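Local coordinates for transcriptional regulator (Mesorhizobium loti, PDB 3BHQ), which probably binds regulatory DNA and regulates transcription, as a dimeric TetR-family factor with a predicted N-terminal helix-turn-helix motif, at residues Val78-Leu81 with Leu82-Ala85; Pro159-Ala162 with Ala163-Leu166; Glu192-Ala195 with Asp196-Glu200. All blocks are in the same frame, centred on the assembly; numbering follows the deposited sequence.

Overall arrangement
The three contacts are local, each between side chains and backbone atoms about one turn apart on a single helix. Contact 2, at the start of helix 159-181, is buried and faces the second subunit; its chemistry is an imidazole packed on a leucine. Contacts 1 and 3 are partly buried: contact 1 sets a glutamate beside a threonine and a leucine at a helix end, contact 3 holds an aspartate salt-bridged to Arg97. In contacts 2 and 3 a serine hydroxyl turns back to a carbonyl of the preceding turn; the matching pair of contact 1 is too short to be relied on. Helix 88-103 packs on contacts 1 and 3, helix 123-150 on contacts 1 and 2.

Contact 1 (Val78-Leu81 with Leu82-Ala85); sequences VTTL and LSEA
Thr80 and Leu81 meet Ser83 and Glu84 near the C-terminal end of helix 56-83, where the regular backbone pattern gives way to shorter-range bonds. Leu82 N to Val78 O, at 3.1 Å, and Ser83 N to Thr79 O, at 3.2 Å, still join residues four apart. Glu84 departs from this: its N donates to Leu81 O over 2.8 Å, reaching that oxygen from above the carbonyl plane (57° out of it) and not along a lone pair, while its approach to Thr80 O is long and weak. Ala85 N likewise bonds to a residue three back, Leu82 O. The Ser83 hydroxyl turns back on Thr80 O, but the OG to O separation is so short that its exact value is doubtful.

In TetR-family proteins a long helix of this kind links the DNA-binding head to the regulatory domain, and the predicted DNA-binding motif at residues 34-53 precedes helix 56-83 in the chain. Leu82 turns inward here, packing on Leu92 and Leu95 of helix 88-103 and on Cys144 and Leu148 of helix 123-150. Ser83 O is also taken up, by Arg151 NH1.

On the outer side, Glu84 runs back along the preceding turn. Its CG stands anti to its own carbonyl carbon (chi1 -61°), which brings that methylene within 3.6 Å of Thr80 O, and the extended chain beyond it lies alongside Thr80, the two side chains pointing the same way. OE2 comes 3.9 Å from the methyl CG2 of Thr80, and OE1 3.8 Å from CD2 of Leu81, whose side chain slants across that of the glutamate. The Thr80 hydroxyl serves another partner, bonding to Glu76 O.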
loop_
_atom_site.group_PDB
_atom_site.type_symbol
_atom_site.label_atom_id
_atom_site.label_comp_id
_atom_site.label_asym_id
_atom_site.label_seq_id
_atom_site.Cartn_x
_atom_site.Cartn_y
_atom_site.Cartn_z
ATOM N N VAL A 78 -21.820 -6.331 -1.553
ATOM C CA VAL A 78 -21.268 -7.395 -0.683
ATOM C C VAL A 78 -21.422 -7.110 0.822
ATOM O O VAL A 78 -21.678 -8.041 1.603
ATOM C CB VAL A 78 -19.811 -7.795 -1.105
ATOM C CG1 VAL A 78 -19.799 -8.226 -2.571
ATOM C CG2 VAL A 78 -18.814 -6.686 -0.879
ATOM N N THR A 79 -21.301 -5.850 1.241
ATOM C CA THR A 79 -21.550 -5.494 2.651
ATOM C C THR A 79 -23.045 -5.658 2.960
ATOM O O THR A 79 -23.394 -6.074 4.058
ATOM C CB THR A 79 -21.016 -4.104 3.055
ATOM O OG1 THR A 79 -21.545 -3.122 2.165
ATOM C CG2 THR A 79 -19.497 -4.091 2.992
ATOM N N THR A 80 -23.923 -5.353 2.001
ATOM C CA THR A 80 -25.366 -5.617 2.187
ATOM C C THR A 80 -25.618 -7.118 2.393
ATOM O O THR A 80 -26.395 -7.479 3.272
ATOM C CB THR A 80 -26.229 -5.100 1.018
ATOM O OG1 THR A 80 -26.101 -3.675 0.941
ATOM C CG2 THR A 80 -27.718 -5.448 1.235
ATOM N N LEU A 81 -24.962 -7.974 1.607
ATOM C CA LEU A 81 -25.103 -9.436 1.789
ATOM C C LEU A 81 -24.693 -9.860 3.188
ATOM O O LEU A 81 -25.429 -10.615 3.814
ATOM C CB LEU A 81 -24.305 -10.230 0.761
ATOM C CG LEU A 81 -24.797 -10.131 -0.685
ATOM C CD1 LEU A 81 -23.776 -10.741 -1.644
ATOM C CD2 LEU A 81 -26.171 -10.782 -0.844
ATOM N N LEU A 82 -23.565 -9.328 3.712
ATOM C CA LEU A 82 -23.106 -9.660 5.091
ATOM C C LEU A 82 -24.173 -9.316 6.128
ATOM O O LEU A 82 -24.354 -10.049 7.111
ATOM C CB LEU A 82 -21.810 -8.940 5.468
ATOM C CG LEU A 82 -21.311 -9.079 6.919
ATOM C CD1 LEU A 82 -21.201 -10.557 7.327
ATOM C CD2 LEU A 82 -19.995 -8.354 7.178
ATOM N N SER A 83 -24.868 -8.204 5.915
ATOM C CA SER A 83 -25.978 -7.802 6.791
ATOM C C SER A 83 -27.147 -8.812 6.781
ATOM O O SER A 83 -27.965 -8.805 7.673
ATOM C CB SER A 83 -26.485 -6.401 6.423
ATOM O OG SER A 83 -27.291 -6.430 5.260
ATOM N N GLU A 84 -27.237 -9.650 5.746
ATOM C CA GLU A 84 -28.276 -10.696 5.637
ATOM C C GLU A 84 -27.807 -12.082 6.140
ATOM O O GLU A 84 -28.601 -13.031 6.137
ATOM C CB GLU A 84 -28.775 -10.753 4.175
ATOM C CG GLU A 84 -29.425 -9.398 3.726
ATOM C CD GLU A 84 -29.685 -9.253 2.226
ATOM O OE1 GLU A 84 -29.182 -10.065 1.413
ATOM O OE2 GLU A 84 -30.390 -8.281 1.853
ATOM N N ALA A 85 -26.561 -12.211 6.597
ATOM C CA ALA A 85 -26.050 -13.493 7.082
ATOM C C ALA A 85 -26.495 -13.733 8.513
ATOM O O ALA A 85 -26.551 -12.797 9.329
ATOM C CB ALA A 85 -24.537 -13.550 6.994
#

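Contact 2 (Pro159-Ala162 with Ala163-Leu166); sequences PYLA and ASHL
One face of the His165 imidazole is occupied by the carbonyl oxygen of Leu161, which sits 3.4 Å above the ring plane and is offset toward the rim. The leucine side chain slants across the histidine and touches its CE1-NE2 portion: CD1 of Leu161 is 3.5 Å from NE2, and its CG lies 3.7 Å from CE1. This meeting follows from the two first torsions, Leu161 holding CG anti to its backbone N (chi1 -178°) and His165 placing its ring beside its own N (chi1 -69°). ND1 is held by the hydroxyl of Tyr206 on helix 188-206, which helps to fix the rotation of the ring.

Leu161 O does double duty as an acceptor. His165 N reaches it over 2.9 Å in the carbonyl plane, and Ser164 OG donates to the same oxygen over 2.7 Å, also in that plane and on a lone pair. A buried serine hydroxyl is thereby satisfied within its own helix.

Met169 of the second subunit packs on His165, and Ala197 of that subunit on Leu161; Ile173 of the same subunit meets Tyr160 and Ser164. These contacts place the first two turns of helix 159-181 in the subunit interface, consistent with the four-helix bundle through which TetR-family regulators dimerise by pairing their last two long helices.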
loop_
_atom_site.group_PDB
_atom_site.type_symbol
_atom_site.label_atom_id
_atom_site.label_comp_id
_atom_site.label_asym_id
_atom_site.label_seq_id
_atom_site.Cartn_x
_atom_site.Cartn_y
_atom_site.Cartn_z
ATOM N N PRO A 159 -16.299 1.391 14.504
ATOM C CA PRO A 159 -16.487 0.603 13.281
ATOM C C PRO A 159 -15.573 0.945 12.103
ATOM O O PRO A 159 -15.239 0.020 11.347
ATOM C CB PRO A 159 -17.979 0.788 12.959
ATOM C CG PRO A 159 -18.434 1.907 13.760
ATOM C CD PRO A 159 -17.567 2.016 14.936
ATOM N N TYR A 160 -15.174 2.217 11.928
ATOM C CA TYR A 160 -14.235 2.615 10.848
ATOM C C TYR A 160 -12.845 1.997 11.141
ATOM O O TYR A 160 -12.191 1.467 10.226
ATOM C CB TYR A 160 -14.118 4.151 10.680
ATOM C CG TYR A 160 -13.366 4.637 9.439
ATOM C CD1 TYR A 160 -11.987 4.945 9.461
ATOM C CD2 TYR A 160 -14.042 4.829 8.227
ATOM C CE1 TYR A 160 -11.315 5.410 8.284
ATOM C CE2 TYR A 160 -13.390 5.283 7.086
ATOM C CZ TYR A 160 -12.037 5.584 7.112
ATOM O OH TYR A 160 -11.442 6.011 5.948
ATOM N N LEU A 161 -12.407 2.071 12.401
ATOM C CA LEU A 161 -11.109 1.465 12.787
ATOM C C LEU A 161 -11.147 -0.044 12.559
ATOM O O LEU A 161 -10.213 -0.596 11.946
ATOM C CB LEU A 161 -10.757 1.774 14.238
ATOM C CG LEU A 161 -9.405 1.237 14.762
ATOM C CD1 LEU A 161 -8.264 1.823 14.014
ATOM C CD2 LEU A 161 -9.259 1.525 16.242
ATOM N N ALA A 162 -12.239 -0.660 12.982
ATOM C CA ALA A 162 -12.465 -2.126 12.829
ATOM C C ALA A 162 -12.458 -2.489 11.350
ATOM O O ALA A 162 -11.847 -3.476 10.963
ATOM C CB ALA A 162 -13.733 -2.540 13.463
ATOM N N ALA A 163 -13.085 -1.664 10.515
ATOM C CA ALA A 163 -13.048 -1.889 9.071
ATOM C C ALA A 163 -11.615 -1.842 8.558
ATOM O O ALA A 163 -11.201 -2.753 7.822
ATOM C CB ALA A 163 -13.966 -0.867 8.317
ATOM N N SER A 164 -10.826 -0.832 8.972
ATOM C CA SER A 164 -9.429 -0.747 8.511
ATOM C C SER A 164 -8.628 -1.971 8.989
ATOM O O SER A 164 -7.745 -2.417 8.277
ATOM C CB SER A 164 -8.738 0.554 8.961
ATOM O OG SER A 164 -8.359 0.507 10.321
ATOM N N HIS A 165 -8.958 -2.505 10.171
ATOM C CA HIS A 165 -8.295 -3.730 10.673
ATOM C C HIS A 165 -8.578 -4.947 9.821
ATOM O O HIS A 165 -7.659 -5.710 9.508
ATOM C CB HIS A 165 -8.609 -3.987 12.138
ATOM C CG HIS A 165 -7.983 -2.982 13.058
ATOM N ND1 HIS A 165 -8.333 -2.882 14.382
ATOM C CD2 HIS A 165 -7.076 -2.009 12.830
ATOM C CE1 HIS A 165 -7.610 -1.937 14.954
ATOM N NE2 HIS A 165 -6.838 -1.389 14.034
ATOM N N LEU A 166 -9.850 -5.137 9.425
ATOM C CA LEU A 166 -10.205 -6.251 8.524
ATOM C C LEU A 166 -9.444 -6.077 7.188
ATOM O O LEU A 166 -8.792 -7.002 6.723
ATOM C CB LEU A 166 -11.729 -6.310 8.272
ATOM C CG LEU A 166 -12.148 -7.430 7.310
ATOM C CD1 LEU A 166 -11.722 -8.853 7.824
ATOM C CD2 LEU A 166 -13.665 -7.363 6.975
#

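Contact 3 (Glu192-Ala195 with Asp196-Glu200); sequences ERHA and DASVE
His194 O accepts two bonds from Ser198, whose OG lies 2.9 Å and whose N lies 3.1 Å from that oxygen, the two donors arriving from opposite faces of the carbonyl plane. With OG anti to its carbonyl carbon (chi1 -52°), the serine folds its hydroxyl back toward the preceding turn. The same OG stands 4.0 Å above one face of the His194 ring, toward its rim. NE2 of that ring bonds to Leu170 O on helix 159-181.

Helix 188-206 is the last of this all-helical TetR-type chain, and its inner side carries the apolar Ala195 and Val199: Ala195 rests on Ala96 and Ile100 of helix 88-103, and Val199 packs on Leu92. Within the helix, CG2 of Val199 comes 3.3 Å from Ala195 O, the oxygen to which its own N bonds.

Asp196 bends its carboxylate back over the turn, bringing CG to 3.1 Å from Glu192 O, the oxygen that accepts from Asp196 N. The carboxylate oxygens and that carbonyl are all acceptors; the salt bridge from OD2 to Arg97 probably offsets the repulsion between the carboxylate and the partly negative carbonyl oxygen. OE1 of Glu192 is 5.9 Å from OD2 of Asp196, and Arg97 makes a long, weak ion pair with Glu192 too.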
loop_
_atom_site.group_PDB
_atom_site.type_symbol
_atom_site.label_atom_id
_atom_site.label_comp_id
_atom_site.label_asym_id
_atom_site.label_seq_id
_atom_site.Cartn_x
_atom_site.Cartn_y
_atom_site.Cartn_z
ATOM N N GLU A 192 -8.991 -18.322 -0.516
ATOM C CA GLU A 192 -9.899 -18.682 0.575
ATOM C C GLU A 192 -9.166 -18.887 1.908
ATOM O O GLU A 192 -9.614 -18.366 2.939
ATOM C CB GLU A 192 -10.748 -19.914 0.208
ATOM C CG GLU A 192 -11.723 -19.631 -0.967
ATOM C CD GLU A 192 -12.542 -20.847 -1.408
ATOM O OE1 GLU A 192 -12.394 -21.950 -0.829
ATOM O OE2 GLU A 192 -13.347 -20.686 -2.351
ATOM N N ARG A 193 -8.043 -19.616 1.907
ATOM C CA ARG A 193 -7.291 -19.816 3.157
ATOM C C ARG A 193 -6.873 -18.490 3.785
ATOM O O ARG A 193 -6.899 -18.327 5.017
ATOM C CB ARG A 193 -6.038 -20.679 2.968
ATOM C CG ARG A 193 -6.285 -22.179 2.840
ATOM C CD ARG A 193 -5.017 -22.955 3.216
ATOM N NE ARG A 193 -3.872 -22.545 2.399
ATOM C CZ ARG A 193 -3.617 -22.957 1.147
ATOM N NH1 ARG A 193 -4.414 -23.833 0.508
ATOM N NH2 ARG A 193 -2.532 -22.486 0.525
ATOM N N HIS A 194 -6.478 -17.556 2.919
ATOM C CA HIS A 194 -6.038 -16.230 3.349
ATOM C C HIS A 194 -7.179 -15.397 3.947
ATOM O O HIS A 194 -7.048 -14.851 5.026
ATOM C CB HIS A 194 -5.414 -15.457 2.186
ATOM C CG HIS A 194 -4.798 -14.167 2.612
ATOM N ND1 HIS A 194 -3.589 -14.126 3.271
ATOM C CD2 HIS A 194 -5.229 -12.886 2.531
ATOM C CE1 HIS A 194 -3.291 -12.870 3.555
ATOM N NE2 HIS A 194 -4.284 -12.106 3.147
ATOM N N ALA A 195 -8.276 -15.310 3.208
ATOM C CA ALA A 195 -9.450 -14.591 3.677
ATOM C C ALA A 195 -9.938 -15.178 5.020
ATOM O O ALA A 195 -10.186 -14.439 5.970
ATOM C CB ALA A 195 -10.567 -14.652 2.615
ATOM N N ASP A 196 -9.999 -16.505 5.117
ATOM C CA ASP A 196 -10.504 -17.161 6.325
ATOM C C ASP A 196 -9.637 -16.959 7.549
ATOM O O ASP A 196 -10.150 -16.755 8.646
ATOM C CB ASP A 196 -10.741 -18.652 6.099
ATOM C CG ASP A 196 -11.776 -18.933 5.034
ATOM O OD1 ASP A 196 -12.407 -18.007 4.451
ATOM O OD2 ASP A 196 -11.916 -20.131 4.742
ATOM N N ALA A 197 -8.314 -17.016 7.362
ATOM C CA ALA A 197 -7.384 -16.738 8.440
ATOM C C ALA A 197 -7.516 -15.272 8.938
ATOM O O ALA A 197 -7.478 -15.024 10.137
ATOM C CB ALA A 197 -5.938 -17.026 7.971
ATOM N N SER A 198 -7.721 -14.329 8.013
ATOM C CA SER A 198 -7.916 -12.909 8.357
ATOM C C SER A 198 -9.215 -12.726 9.184
ATOM O O SER A 198 -9.266 -11.983 10.153
ATOM C CB SER A 198 -7.970 -12.017 7.117
ATOM O OG SER A 198 -6.846 -12.227 6.269
ATOM N N VAL A 199 -10.283 -13.394 8.744
ATOM C CA VAL A 199 -11.576 -13.363 9.446
ATOM C C VAL A 199 -11.493 -13.995 10.832
ATOM O O VAL A 199 -12.065 -13.472 11.788
ATOM C CB VAL A 199 -12.679 -14.001 8.586
ATOM C CG1 VAL A 199 -13.990 -14.253 9.399
ATOM C CG2 VAL A 199 -12.930 -13.151 7.381
ATOM N N GLU A 200 -10.775 -15.107 10.970
ATOM C CA GLU A 200 -10.572 -15.717 12.287
ATOM C C GLU A 200 -9.916 -14.754 13.257
ATOM O O GLU A 200 -10.349 -14.621 14.394
ATOM C CB GLU A 200 -9.749 -16.995 12.180
ATOM C CG GLU A 200 -9.546 -17.739 13.487
ATOM C CD GLU A 200 -8.778 -19.030 13.278
ATOM O OE1 GLU A 200 -9.372 -19.979 12.725
ATOM O OE2 GLU A 200 -7.590 -19.093 13.673
#